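Local coordinates for putative adhesin (Parabacteroides distasonis, PDB 3LJY), which is of unproven function but, as a putative lipoprotein adhesin with a solenoid-like head domain, probably takes part in cell adhesion, at residues G96-M101 with A117-Q122; I25-V30 with A92-N97; C194-N199 with G218-K223. All coordinates share one frame; numbering follows the deposited sequence. Where two conformers were deposited one is given.

Interaction 1. Residues G96-M101 with A117-Q122; sequences GNANFM and ANSLVQ
Asn99 and Gln122 join their amides on the face that also carries Leu120 and selenomethionine 101 (Met101). Gln122 NE2 donates to Asn99 OD1 at 3.0 Å, entering in the carbonyl plane on a lone pair, and the two amides are nearly coplanar, 9° apart. A water accepts from both Asn99 ND2 and Gln122 NE2, closing a small ring that helps to fix how the Asn99 amide is turned. Asn99 CG anti to the backbone N (chi1 -176°) and a small chi2 (13°) bring OD1 to the Gln122 and Leu120 side, with Leu120 CD2 3.5 Å from it. Met101 runs alongside Gln122, its CG 3.8 Å from NE2. On the other face, Val121 CG1 meets the edge of the Phe100 ring, 4.2 Å from CD2, and both side chains are buried against Val94. Ser119 OG is held by Asn116 O. Beneath the side chains, Leu120 N bonds to Ala98 O (3.0 Å), Phe100 N to Leu120 O (2.9 Å) and Gln122 N to Phe100 O (2.8 Å). An apolar inner face and a mixed outer one, where amides pair across in-register parallel strands, fit successive coils of a parallel beta-solenoid, consistent with the pectate-lyase-like clan of this domain.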
ATOM      1  N   GLY A  96      -1.469  12.096  -2.389  1.00 47.52           N
ATOM      2  CA  GLY A  96      -0.508  13.081  -2.875  1.00 48.51           C
ATOM      3  C   GLY A  96       0.490  12.298  -3.681  1.00 50.68           C
ATOM      4  O   GLY A  96       0.143  11.372  -4.402  1.00 53.05           O
ATOM      5  N   ASN A  97       1.741  12.640  -3.565  1.00 52.69           N
ATOM      6  CA  ASN A  97       2.737  11.839  -4.233  1.00 54.48           C
ATOM      7  C   ASN A  97       3.587  11.146  -3.206  1.00 53.00           C
ATOM      8  O   ASN A  97       4.807  11.087  -3.351  1.00 55.34           O
ATOM      9  CB  ASN A  97       3.547  12.751  -5.172  1.00 57.75           C
ATOM     10  CG  ASN A  97       3.591  12.215  -6.568  1.00 61.30           C
ATOM     11  OD1 ASN A  97       3.994  11.063  -6.796  1.00 67.68           O
ATOM     12  ND2 ASN A  97       3.135  13.013  -7.513  1.00 64.66           N
ATOM     13  N   ALA A  98       2.949  10.671  -2.133  1.00 50.76           N
ATOM     14  CA  ALA A  98       3.687  10.171  -0.977  1.00 48.59           C
ATOM     15  C   ALA A  98       4.312   8.835  -1.338  1.00 47.92           C
ATOM     16  O   ALA A  98       3.793   8.126  -2.188  1.00 46.63           O
ATOM     17  CB  ALA A  98       2.794  10.041   0.227  1.00 47.39           C
ATOM     18  N   ASN A  99       5.455   8.542  -0.709  1.00 46.34           N
ATOM     19  CA  ASN A  99       6.135   7.253  -0.826  1.00 46.23           C
ATOM     20  C   ASN A  99       6.159   6.646   0.574  1.00 45.49           C
ATOM     21  O   ASN A  99       6.958   7.075   1.448  1.00 47.64           O
ATOM     22  CB  ASN A  99       7.538   7.451  -1.396  1.00 45.65           C
ATOM     23  CG  ASN A  99       8.264   6.160  -1.643  1.00 45.79           C
ATOM     24  OD1 ASN A  99       7.689   5.081  -1.626  1.00 47.73           O
ATOM     25  ND2 ASN A  99       9.553   6.264  -1.882  1.00 46.26           N
ATOM     26  N   PHE A 100       5.241   5.704   0.802  1.00 44.35           N
ATOM     27  CA  PHE A 100       5.051   5.122   2.110  1.00 44.82           C
ATOM     28  C   PHE A 100       5.803   3.788   2.204  1.00 43.61           C
ATOM     29  O   PHE A 100       5.553   2.882   1.447  1.00 44.03           O
ATOM     30  CB  PHE A 100       3.559   4.949   2.400  1.00 46.30           C
ATOM     31  CG  PHE A 100       3.269   4.367   3.770  1.00 46.80           C
ATOM     32  CD1 PHE A 100       3.475   5.112   4.913  1.00 47.75           C
ATOM     33  CD2 PHE A 100       2.803   3.090   3.906  1.00 45.87           C
ATOM     34  CE1 PHE A 100       3.226   4.589   6.171  1.00 47.03           C
ATOM     35  CE2 PHE A 100       2.547   2.556   5.162  1.00 50.39           C
ATOM     36  CZ  PHE A 100       2.768   3.306   6.297  1.00 50.08           C
HETATM   37  N   MSE A 101       6.776   3.700   3.103  1.00 46.10           N
HETATM   38  CA  MSE A 101       7.643   2.513   3.200  1.00 44.81           C
HETATM   39  C   MSE A 101       7.584   1.945   4.580  1.00 43.43           C
HETATM   40  O   MSE A 101       7.824   2.665   5.521  1.00 42.13           O
HETATM   41  CB  MSE A 101       9.083   2.884   2.855  1.00 43.94           C
HETATM   42  CG  MSE A 101       9.200   3.306   1.418  1.00 45.83           C
HETATM   43 SE   MSE A 101      10.751   4.282   0.900  0.75 45.44          SE
HETATM   44  CE  MSE A 101      10.350   5.961   1.759  1.00 34.51           C
ATOM     45  N   ALA A 117      -4.042   9.064  -5.730  1.00 45.22           N
ATOM     46  CA  ALA A 117      -3.266  10.131  -6.375  1.00 46.21           C
ATOM     47  C   ALA A 117      -2.085   9.472  -7.080  1.00 47.67           C
ATOM     48  O   ALA A 117      -2.284   8.585  -7.904  1.00 50.69           O
ATOM     49  CB  ALA A 117      -2.843  11.175  -5.396  1.00 45.76           C
ATOM     50  N   ASN A 118      -0.856   9.839  -6.800  1.00 48.40           N
ATOM     51  CA  ASN A 118       0.220   9.066  -7.453  1.00 50.93           C
ATOM     52  C   ASN A 118       1.160   8.472  -6.439  1.00 49.78           C
ATOM     53  O   ASN A 118       2.367   8.523  -6.581  1.00 51.45           O
ATOM     54  CB  ASN A 118       0.945   9.889  -8.518  1.00 53.23           C
ATOM     55  CG  ASN A 118       0.103  10.058  -9.779  1.00 56.72           C
ATOM     56  OD1 ASN A 118       0.172   9.227 -10.692  1.00 59.42           O
ATOM     57  ND2 ASN A 118      -0.719  11.121  -9.821  1.00 56.90           N
ATOM     58  N   SER A 119       0.569   7.906  -5.408  1.00 47.87           N
ATOM     59  CA  SER A 119       1.334   7.401  -4.300  1.00 49.00           C
ATOM     60  C   SER A 119       1.952   6.060  -4.621  1.00 47.43           C
ATOM     61  O   SER A 119       1.522   5.375  -5.551  1.00 45.44           O
ATOM     62  CB  SER A 119       0.447   7.299  -3.075  1.00 47.75           C
ATOM     63  OG  SER A 119      -0.125   8.575  -2.859  1.00 52.55           O
ATOM     64  N   LEU A 120       2.967   5.731  -3.821  1.00 44.66           N
ATOM     65  CA  LEU A 120       3.636   4.457  -3.828  1.00 43.73           C
ATOM     66  C   LEU A 120       3.551   3.933  -2.376  1.00 43.94           C
ATOM     67  O   LEU A 120       3.776   4.680  -1.440  1.00 45.02           O
ATOM     68  CB  LEU A 120       5.099   4.630  -4.279  1.00 41.13           C
ATOM     69  CG  LEU A 120       6.011   3.396  -4.236  1.00 41.35           C
ATOM     70  CD1 LEU A 120       5.373   2.188  -4.995  1.00 41.30           C
ATOM     71  CD2 LEU A 120       7.385   3.695  -4.774  1.00 40.55           C
ATOM     72  N   VAL A 121       3.211   2.660  -2.214  1.00 43.93           N
ATOM     73  CA  VAL A 121       3.385   1.947  -0.949  1.00 43.03           C
ATOM     74  C   VAL A 121       4.379   0.792  -1.159  1.00 43.64           C
ATOM     75  O   VAL A 121       4.259   0.069  -2.135  1.00 43.04           O
ATOM     76  CB  VAL A 121       2.058   1.413  -0.436  1.00 43.05           C
ATOM     77  CG1 VAL A 121       2.255   0.399   0.717  1.00 36.85           C
ATOM     78  CG2 VAL A 121       1.109   2.576  -0.093  1.00 38.47           C
ATOM     79  N   GLN A 122       5.348   0.650  -0.243  1.00 44.13           N
ATOM     80  CA  GLN A 122       6.326  -0.458  -0.248  1.00 44.73           C
ATOM     81  C   GLN A 122       6.374  -1.169   1.107  1.00 45.14           C
ATOM     82  O   GLN A 122       6.855  -0.601   2.065  1.00 43.95           O
ATOM     83  CB  GLN A 122       7.717   0.066  -0.561  1.00 44.96           C
ATOM     84  CG  GLN A 122       7.738   1.067  -1.718  1.00 45.87           C
ATOM     85  CD  GLN A 122       9.139   1.408  -2.169  1.00 46.61           C
ATOM     86  OE1 GLN A 122       9.938   0.517  -2.430  1.00 45.92           O
ATOM     87  NE2 GLN A 122       9.438   2.704  -2.283  1.00 45.90           N
TER
HETATM   88  O   HOH W   1      11.631   4.529  -3.152  1.00 47.71           O

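Interaction 2. Residues I25-V30 with A92-N97; sequences IKVDGV and AKVSGN
Val27 and Val94 lie side by side on the buried face, both pointing the same way, with their CG1 atoms 3.7 Å apart. Val27 CG1 sits between its own backbone N and carbonyl carbon (chi1 66°), and that rotation turns the methyl across toward Val94, where it also approaches CG2. Ile25 and Ala92 share this face two residues earlier along the strands; Ile25 bends away from Ala92 to pack on Phe33 and Tyr35, while Ala92 rests on Phe100. On the other face Lys26 and Lys93 start out in parallel, Lys26 CG 4.0 Å from Lys93 CB, so the contact is between their aliphatic roots. The backbones keep exact register through Lys93 N to Ile25 O (3.0 Å), Val27 N to Lys93 O (2.9 Å) and Ser95 N to Val27 O (2.8 Å). Past the strand ends the chains stay close as they turn. Asp28 OD1 takes a weak bond from the N of Gly29, the next residue. Gly29 N lies 3.7 Å from Gly96 CA, on the side where a CB of Gly96 would stand, and Gly96 also has a positive phi (73°). At the exposed end Val30 CG2 packs alongside Asn97 CB at 4.0 Å. With valines matched inside, lysines outside and glycines stacked where the strands end (Gly29 on Gly96), this is the corner of a solenoid, the place where each coil leaves one wall for the next.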
ATOM      1  N   ILE A  25      -1.992   5.818  10.243  1.00 48.79           N
ATOM      2  CA  ILE A  25      -1.214   6.894   9.599  1.00 49.09           C
ATOM      3  C   ILE A  25      -1.960   7.517   8.423  1.00 47.80           C
ATOM      4  O   ILE A  25      -2.585   6.820   7.659  1.00 47.47           O
ATOM      5  CB  ILE A  25       0.143   6.367   9.153  1.00 48.53           C
ATOM      6  CG1 ILE A  25       0.912   5.875  10.387  1.00 50.32           C
ATOM      7  CG2 ILE A  25       0.889   7.424   8.420  1.00 49.21           C
ATOM      8  CD1 ILE A  25       2.425   5.875  10.248  1.00 48.45           C
ATOM      9  N   LYS A  26      -1.931   8.841   8.325  1.00 50.13           N
ATOM     10  CA  LYS A  26      -2.443   9.555   7.137  1.00 52.52           C
ATOM     11  C   LYS A  26      -1.329  10.387   6.557  1.00 51.66           C
ATOM     12  O   LYS A  26      -0.785  11.228   7.246  1.00 51.88           O
ATOM     13  CB  LYS A  26      -3.655  10.410   7.493  1.00 53.26           C
ATOM     14  CG  LYS A  26      -4.916   9.538   7.587  1.00 56.57           C
ATOM     15  CD  LYS A  26      -6.066  10.162   8.386  1.00 58.99           C
ATOM     16  CE  LYS A  26      -7.216   9.146   8.571  1.00 60.19           C
ATOM     17  NZ  LYS A  26      -8.133   9.490   9.715  1.00 63.21           N
ATOM     18  N   VAL A  27      -0.937  10.093   5.319  1.00 51.86           N
ATOM     19  CA  VAL A  27       0.119  10.851   4.638  1.00 51.60           C
ATOM     20  C   VAL A  27      -0.312  11.370   3.261  1.00 52.18           C
ATOM     21  O   VAL A  27      -0.908  10.661   2.429  1.00 50.17           O
ATOM     22  CB  VAL A  27       1.452  10.069   4.539  1.00 50.66           C
ATOM     23  CG1 VAL A  27       1.363   8.864   3.670  1.00 48.12           C
ATOM     24  CG2 VAL A  27       2.524  10.999   4.030  1.00 56.67           C
ATOM     25  N   ASP A  28      -0.001  12.635   3.049  1.00 53.99           N
ATOM     26  CA  ASP A  28      -0.368  13.376   1.857  1.00 57.23           C
ATOM     27  C   ASP A  28       0.869  14.167   1.438  1.00 57.49           C
ATOM     28  O   ASP A  28       1.740  14.392   2.235  1.00 63.34           O
ATOM     29  CB  ASP A  28      -1.471  14.349   2.254  1.00 57.49           C
ATOM     30  CG  ASP A  28      -2.464  14.597   1.170  1.00 61.64           C
ATOM     31  OD1 ASP A  28      -2.173  14.290  -0.004  1.00 64.82           O
ATOM     32  OD2 ASP A  28      -3.554  15.123   1.505  1.00 66.74           O
ATOM     33  N   GLY A  29       0.973  14.589   0.202  1.00 57.58           N
ATOM     34  CA  GLY A  29       2.102  15.393  -0.237  1.00 55.17           C
ATOM     35  C   GLY A  29       3.277  14.566  -0.667  1.00 54.14           C
ATOM     36  O   GLY A  29       3.261  13.349  -0.485  1.00 57.07           O
ATOM     37  N   VAL A  30       4.318  15.234  -1.170  1.00 52.76           N
ATOM     38  CA  VAL A  30       5.543  14.577  -1.670  1.00 51.84           C
ATOM     39  C   VAL A  30       6.522  14.327  -0.506  1.00 51.94           C
ATOM     40  O   VAL A  30       7.463  15.083  -0.292  1.00 53.85           O
ATOM     41  CB  VAL A  30       6.254  15.403  -2.826  1.00 52.43           C
ATOM     42  CG1 VAL A  30       7.160  14.501  -3.644  1.00 46.59           C
ATOM     43  CG2 VAL A  30       5.229  16.080  -3.753  1.00 47.04           C
ATOM     44  N   ALA A  92      -3.341   2.528   7.013  1.00 43.20           N
ATOM     45  CA  ALA A  92      -2.643   3.666   6.426  1.00 43.31           C
ATOM     46  C   ALA A  92      -3.413   4.214   5.246  1.00 43.01           C
ATOM     47  O   ALA A  92      -3.931   3.454   4.444  1.00 41.74           O
ATOM     48  CB  ALA A  92      -1.177   3.318   6.002  1.00 40.22           C
ATOM     49  N   LYS A  93      -3.483   5.537   5.156  0.62 43.80           N
ATOM     50  CA  LYS A  93      -4.085   6.217   4.022  0.62 44.96           C
ATOM     51  C   LYS A  93      -2.958   7.064   3.394  0.62 44.25           C
ATOM     52  O   LYS A  93      -2.288   7.856   4.081  0.62 41.02           O
ATOM     53  CB  LYS A  93      -5.315   7.055   4.442  0.62 46.28           C
ATOM     54  CG  LYS A  93      -6.668   6.286   4.433  0.62 48.21           C
ATOM     55  CD  LYS A  93      -7.253   5.886   5.825  0.62 49.23           C
ATOM     56  CE  LYS A  93      -6.732   4.538   6.377  0.62 46.65           C
ATOM     57  NZ  LYS A  93      -6.989   3.292   5.540  0.62 40.91           N
ATOM     58  N   VAL A  94      -2.718   6.830   2.102  1.00 43.02           N
ATOM     59  CA  VAL A  94      -1.562   7.382   1.410  1.00 43.52           C
ATOM     60  C   VAL A  94      -2.036   8.090   0.164  1.00 44.01           C
ATOM     61  O   VAL A  94      -2.621   7.469  -0.713  1.00 45.83           O
ATOM     62  CB  VAL A  94      -0.476   6.295   1.078  1.00 45.00           C
ATOM     63  CG1 VAL A  94       0.754   6.953   0.543  1.00 39.62           C
ATOM     64  CG2 VAL A  94      -0.125   5.460   2.327  1.00 41.54           C
ATOM     65  N   SER A  95      -1.818   9.402   0.116  0.50 44.86           N
ATOM     66  CA  SER A  95      -2.253  10.264  -0.994  0.50 45.16           C
ATOM     67  C   SER A  95      -1.154  11.243  -1.421  0.50 46.29           C
ATOM     68  O   SER A  95      -0.051  11.248  -0.872  0.50 48.40           O
ATOM     69  CB  SER A  95      -3.525  11.046  -0.614  0.50 44.38           C
ATOM     70  OG  SER A  95      -3.934  10.797   0.720  0.50 47.04           O
ATOM     71  N   GLY A  96      -1.469  12.096  -2.389  1.00 47.52           N
ATOM     72  CA  GLY A  96      -0.508  13.081  -2.875  1.00 48.51           C
ATOM     73  C   GLY A  96       0.490  12.298  -3.681  1.00 50.68           C
ATOM     74  O   GLY A  96       0.143  11.372  -4.402  1.00 53.05           O
ATOM     75  N   ASN A  97       1.741  12.640  -3.565  1.00 52.69           N
ATOM     76  CA  ASN A  97       2.737  11.839  -4.233  1.00 54.48           C
ATOM     77  C   ASN A  97       3.587  11.146  -3.206  1.00 53.00           C
ATOM     78  O   ASN A  97       4.807  11.087  -3.351  1.00 55.34           O
ATOM     79  CB  ASN A  97       3.547  12.751  -5.172  1.00 57.75           C
ATOM     80  CG  ASN A  97       3.591  12.215  -6.568  1.00 61.30           C
ATOM     81  OD1 ASN A  97       3.994  11.063  -6.796  1.00 67.68           O
ATOM     82  ND2 ASN A  97       3.135  13.013  -7.513  1.00 64.66           N
TER

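Interaction 3. Residues C194-N199 with G218-K223; sequences CKVTGN and GNIRYK
Ile220 meets Val196 and Cys194 in apolar contact between facing walls. Val196 and Ile220 pass alongside one another, each heading for the other's strand, Val196 CG2 touching Ile220 CG1 at 3.7 Å. Because Ile220 is extended (chi2 177°), CD1 goes on beyond the valine to Cys194, 3.8 Å from SG and 3.6 Å from the carbonyl O. Val196 CG1 lies 3.7 Å from Gly218 CA, where a glycine lets the valine rest directly on the main chain. Backbone packing continues at the turn, where Asn199 CA and Gly218 CA are 3.9 Å apart. Polar groups of 218-223 turn to their own strand and to 237-240: Arg221 NH1 donates to Ile220 O from above the carbonyl plane and also bonds Thr237 OG1, Arg221 NH2 forms a salt bridge with Glu239, and Asn219 ND2 bonds to Thr237 OG1. The short axes of 194-196 and 219-223 pass 7.8 Å apart at 149°, too far for sheet pairing. Strand 192-196 instead pairs with 172-176 and 209-215 in one wall, while 219-223 lies between 201-206 and 237-240 in the other, with Ile220 packing on Ala212 and Val214 and Cys194 on Ala202 and Val204.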
ATOM      1  N   CYS A 194     -11.177 -13.948  -8.193  1.00 47.96           N
ATOM      2  CA  CYS A 194     -10.519 -12.903  -8.940  1.00 48.35           C
ATOM      3  C   CYS A 194     -11.477 -12.389 -10.020  1.00 47.77           C
ATOM      4  O   CYS A 194     -11.914 -13.173 -10.864  1.00 46.91           O
ATOM      5  CB  CYS A 194      -9.207 -13.466  -9.521  1.00 47.97           C
ATOM      6  SG  CYS A 194      -8.230 -12.314 -10.483  1.00 49.66           S
ATOM      7  N   LYS A 195     -11.838 -11.096  -9.941  1.00 48.27           N
ATOM      8  CA  LYS A 195     -12.801 -10.467 -10.872  1.00 48.97           C
ATOM      9  C   LYS A 195     -12.114  -9.330 -11.598  1.00 48.62           C
ATOM     10  O   LYS A 195     -11.602  -8.434 -10.968  1.00 50.51           O
ATOM     11  CB  LYS A 195     -14.034  -9.893 -10.155  1.00 48.19           C
ATOM     12  CG  LYS A 195     -15.010  -9.147 -11.113  1.00 50.96           C
ATOM     13  CD  LYS A 195     -16.443  -9.009 -10.558  1.00 50.39           C
ATOM     14  CE  LYS A 195     -17.426  -8.395 -11.590  1.00 53.00           C
ATOM     15  N   VAL A 196     -12.112  -9.376 -12.926  1.00 48.93           N
ATOM     16  CA  VAL A 196     -11.538  -8.333 -13.752  1.00 47.76           C
ATOM     17  C   VAL A 196     -12.650  -7.741 -14.644  1.00 49.74           C
ATOM     18  O   VAL A 196     -13.270  -8.425 -15.469  1.00 49.66           O
ATOM     19  CB  VAL A 196     -10.276  -8.830 -14.560  1.00 47.09           C
ATOM     20  CG1 VAL A 196      -9.695  -7.718 -15.431  1.00 44.95           C
ATOM     21  CG2 VAL A 196      -9.192  -9.320 -13.626  1.00 42.13           C
ATOM     22  N   THR A 197     -12.955  -6.477 -14.382  1.00 51.98           N
ATOM     23  CA  THR A 197     -14.022  -5.744 -15.051  1.00 53.26           C
ATOM     24  C   THR A 197     -13.441  -4.703 -15.950  1.00 53.87           C
ATOM     25  O   THR A 197     -14.110  -4.163 -16.789  1.00 56.34           O
ATOM     26  CB  THR A 197     -14.898  -5.080 -14.000  1.00 53.83           C
ATOM     27  OG1 THR A 197     -16.086  -5.870 -13.859  1.00 57.23           O
ATOM     28  CG2 THR A 197     -15.226  -3.612 -14.361  1.00 54.47           C
ATOM     29  N   GLY A 198     -12.179  -4.388 -15.761  1.00 55.27           N
ATOM     30  CA  GLY A 198     -11.556  -3.373 -16.565  1.00 57.07           C
ATOM     31  C   GLY A 198     -11.122  -3.843 -17.948  1.00 58.60           C
ATOM     32  O   GLY A 198     -11.816  -4.599 -18.640  1.00 57.47           O
ATOM     33  N   ASN A 199     -10.000  -3.268 -18.384  1.00 59.14           N
ATOM     34  CA  ASN A 199      -9.105  -3.947 -19.310  1.00 58.03           C
ATOM     35  C   ASN A 199      -7.773  -4.272 -18.578  1.00 53.70           C
ATOM     36  O   ASN A 199      -6.739  -4.523 -19.179  1.00 51.19           O
ATOM     37  CB  ASN A 199      -8.906  -3.174 -20.603  1.00 59.20           C
ATOM     38  CG  ASN A 199      -8.179  -1.875 -20.409  1.00 62.67           C
ATOM     39  OD1 ASN A 199      -7.638  -1.587 -19.339  1.00 64.36           O
ATOM     40  ND2 ASN A 199      -8.160  -1.058 -21.475  1.00 68.35           N
ATOM     41  N   GLY A 218     -10.616  -7.426 -20.169  1.00 48.61           N
ATOM     42  CA  GLY A 218      -9.634  -7.791 -19.173  1.00 47.71           C
ATOM     43  C   GLY A 218      -9.081  -9.197 -19.345  1.00 46.96           C
ATOM     44  O   GLY A 218      -9.634 -10.000 -20.094  1.00 48.41           O
ATOM     45  N   ASN A 219      -7.990  -9.498 -18.644  1.00 45.13           N
ATOM     46  CA  ASN A 219      -7.334 -10.816 -18.718  1.00 44.93           C
ATOM     47  C   ASN A 219      -6.880 -11.333 -17.345  1.00 43.96           C
ATOM     48  O   ASN A 219      -6.452 -10.555 -16.513  1.00 43.72           O
ATOM     49  CB  ASN A 219      -6.064 -10.788 -19.587  1.00 44.14           C
ATOM     50  CG  ASN A 219      -6.347 -10.557 -21.049  1.00 45.84           C
ATOM     51  OD1 ASN A 219      -6.121  -9.473 -21.548  1.00 45.79           O
ATOM     52  ND2 ASN A 219      -6.841 -11.579 -21.753  1.00 48.23           N
ATOM     53  N   ILE A 220      -6.986 -12.647 -17.140  1.00 42.26           N
ATOM     54  CA  ILE A 220      -6.486 -13.330 -15.959  1.00 41.67           C
ATOM     55  C   ILE A 220      -5.497 -14.427 -16.395  1.00 43.61           C
ATOM     56  O   ILE A 220      -5.804 -15.274 -17.213  1.00 45.05           O
ATOM     57  CB  ILE A 220      -7.593 -13.957 -15.067  1.00 40.63           C
ATOM     58  CG1 ILE A 220      -8.608 -12.884 -14.620  1.00 41.11           C
ATOM     59  CG2 ILE A 220      -6.943 -14.659 -13.824  1.00 38.66           C
ATOM     60  CD1 ILE A 220      -9.798 -13.390 -13.784  1.00 37.98           C
ATOM     61  N   ARG A 221      -4.298 -14.402 -15.847  1.00 44.94           N
ATOM     62  CA  ARG A 221      -3.336 -15.460 -16.063  1.00 45.49           C
ATOM     63  C   ARG A 221      -3.078 -16.135 -14.718  1.00 45.99           C
ATOM     64  O   ARG A 221      -2.853 -15.462 -13.717  1.00 45.31           O
ATOM     65  CB  ARG A 221      -2.055 -14.875 -16.622  1.00 46.71           C
ATOM     66  CG  ARG A 221      -2.193 -14.261 -18.013  1.00 48.96           C
ATOM     67  CD  ARG A 221      -2.370 -15.374 -19.041  1.00 53.22           C
ATOM     68  NE  ARG A 221      -2.664 -14.928 -20.400  1.00 54.83           N
ATOM     69  CZ  ARG A 221      -3.863 -14.534 -20.847  1.00 56.41           C
ATOM     70  NH1 ARG A 221      -4.932 -14.472 -20.049  1.00 55.52           N
ATOM     71  NH2 ARG A 221      -3.986 -14.192 -22.117  1.00 54.92           N
ATOM     72  N   TYR A 222      -3.158 -17.456 -14.660  1.00 45.93           N
ATOM     73  CA  TYR A 222      -2.948 -18.141 -13.394  1.00 47.53           C
ATOM     74  C   TYR A 222      -1.942 -19.255 -13.495  1.00 49.01           C
ATOM     75  O   TYR A 222      -1.845 -19.930 -14.505  1.00 48.80           O
ATOM     76  CB  TYR A 222      -4.248 -18.684 -12.808  1.00 47.65           C
ATOM     77  CG  TYR A 222      -4.932 -19.777 -13.638  1.00 49.69           C
ATOM     78  CD1 TYR A 222      -4.655 -21.141 -13.425  1.00 48.67           C
ATOM     79  CD2 TYR A 222      -5.866 -19.449 -14.615  1.00 47.24           C
ATOM     80  CE1 TYR A 222      -5.301 -22.134 -14.169  1.00 48.78           C
ATOM     81  CE2 TYR A 222      -6.510 -20.441 -15.360  1.00 48.75           C
ATOM     82  CZ  TYR A 222      -6.224 -21.773 -15.125  1.00 48.41           C
ATOM     83  OH  TYR A 222      -6.862 -22.736 -15.865  1.00 51.38           O
ATOM     84  N   LYS A 223      -1.170 -19.405 -12.431  1.00 53.36           N
ATOM     85  CA  LYS A 223      -0.322 -20.581 -12.207  1.00 56.19           C
ATOM     86  C   LYS A 223      -1.127 -21.534 -11.332  1.00 56.80           C
ATOM     87  O   LYS A 223      -1.894 -21.106 -10.453  1.00 56.06           O
ATOM     88  CB  LYS A 223       1.001 -20.195 -11.527  1.00 56.50           C
ATOM     89  CG  LYS A 223       1.916 -19.318 -12.410  1.00 58.32           C
ATOM     90  CD  LYS A 223       3.282 -18.993 -11.755  1.00 60.48           C
ATOM     91  CE  LYS A 223       4.318 -18.523 -12.809  1.00 61.13           C
ATOM     92  NZ  LYS A 223       5.336 -17.561 -12.273  1.00 59.74           N
TER

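From the N terminus, interaction 2 comes first: 25-30 pairs with 92-97, and 61 residues, among them several antiparallel strands, are looped out between them. The chain then turns straight into interaction 1, since Gly96 and Asn97 belong to both; 96-101 meets 117-122 one coil later, with 15 residues between the segments. The two contacts thus follow in series through a shared corner, neither nesting nor crossing. Interaction 3 opens much later and closes across 18 residues, its centre about 25 Å from that of interaction 1. Interactions 1 and 2 stack neighbouring strands within separate walls, whereas interaction 3 joins two walls across the interior.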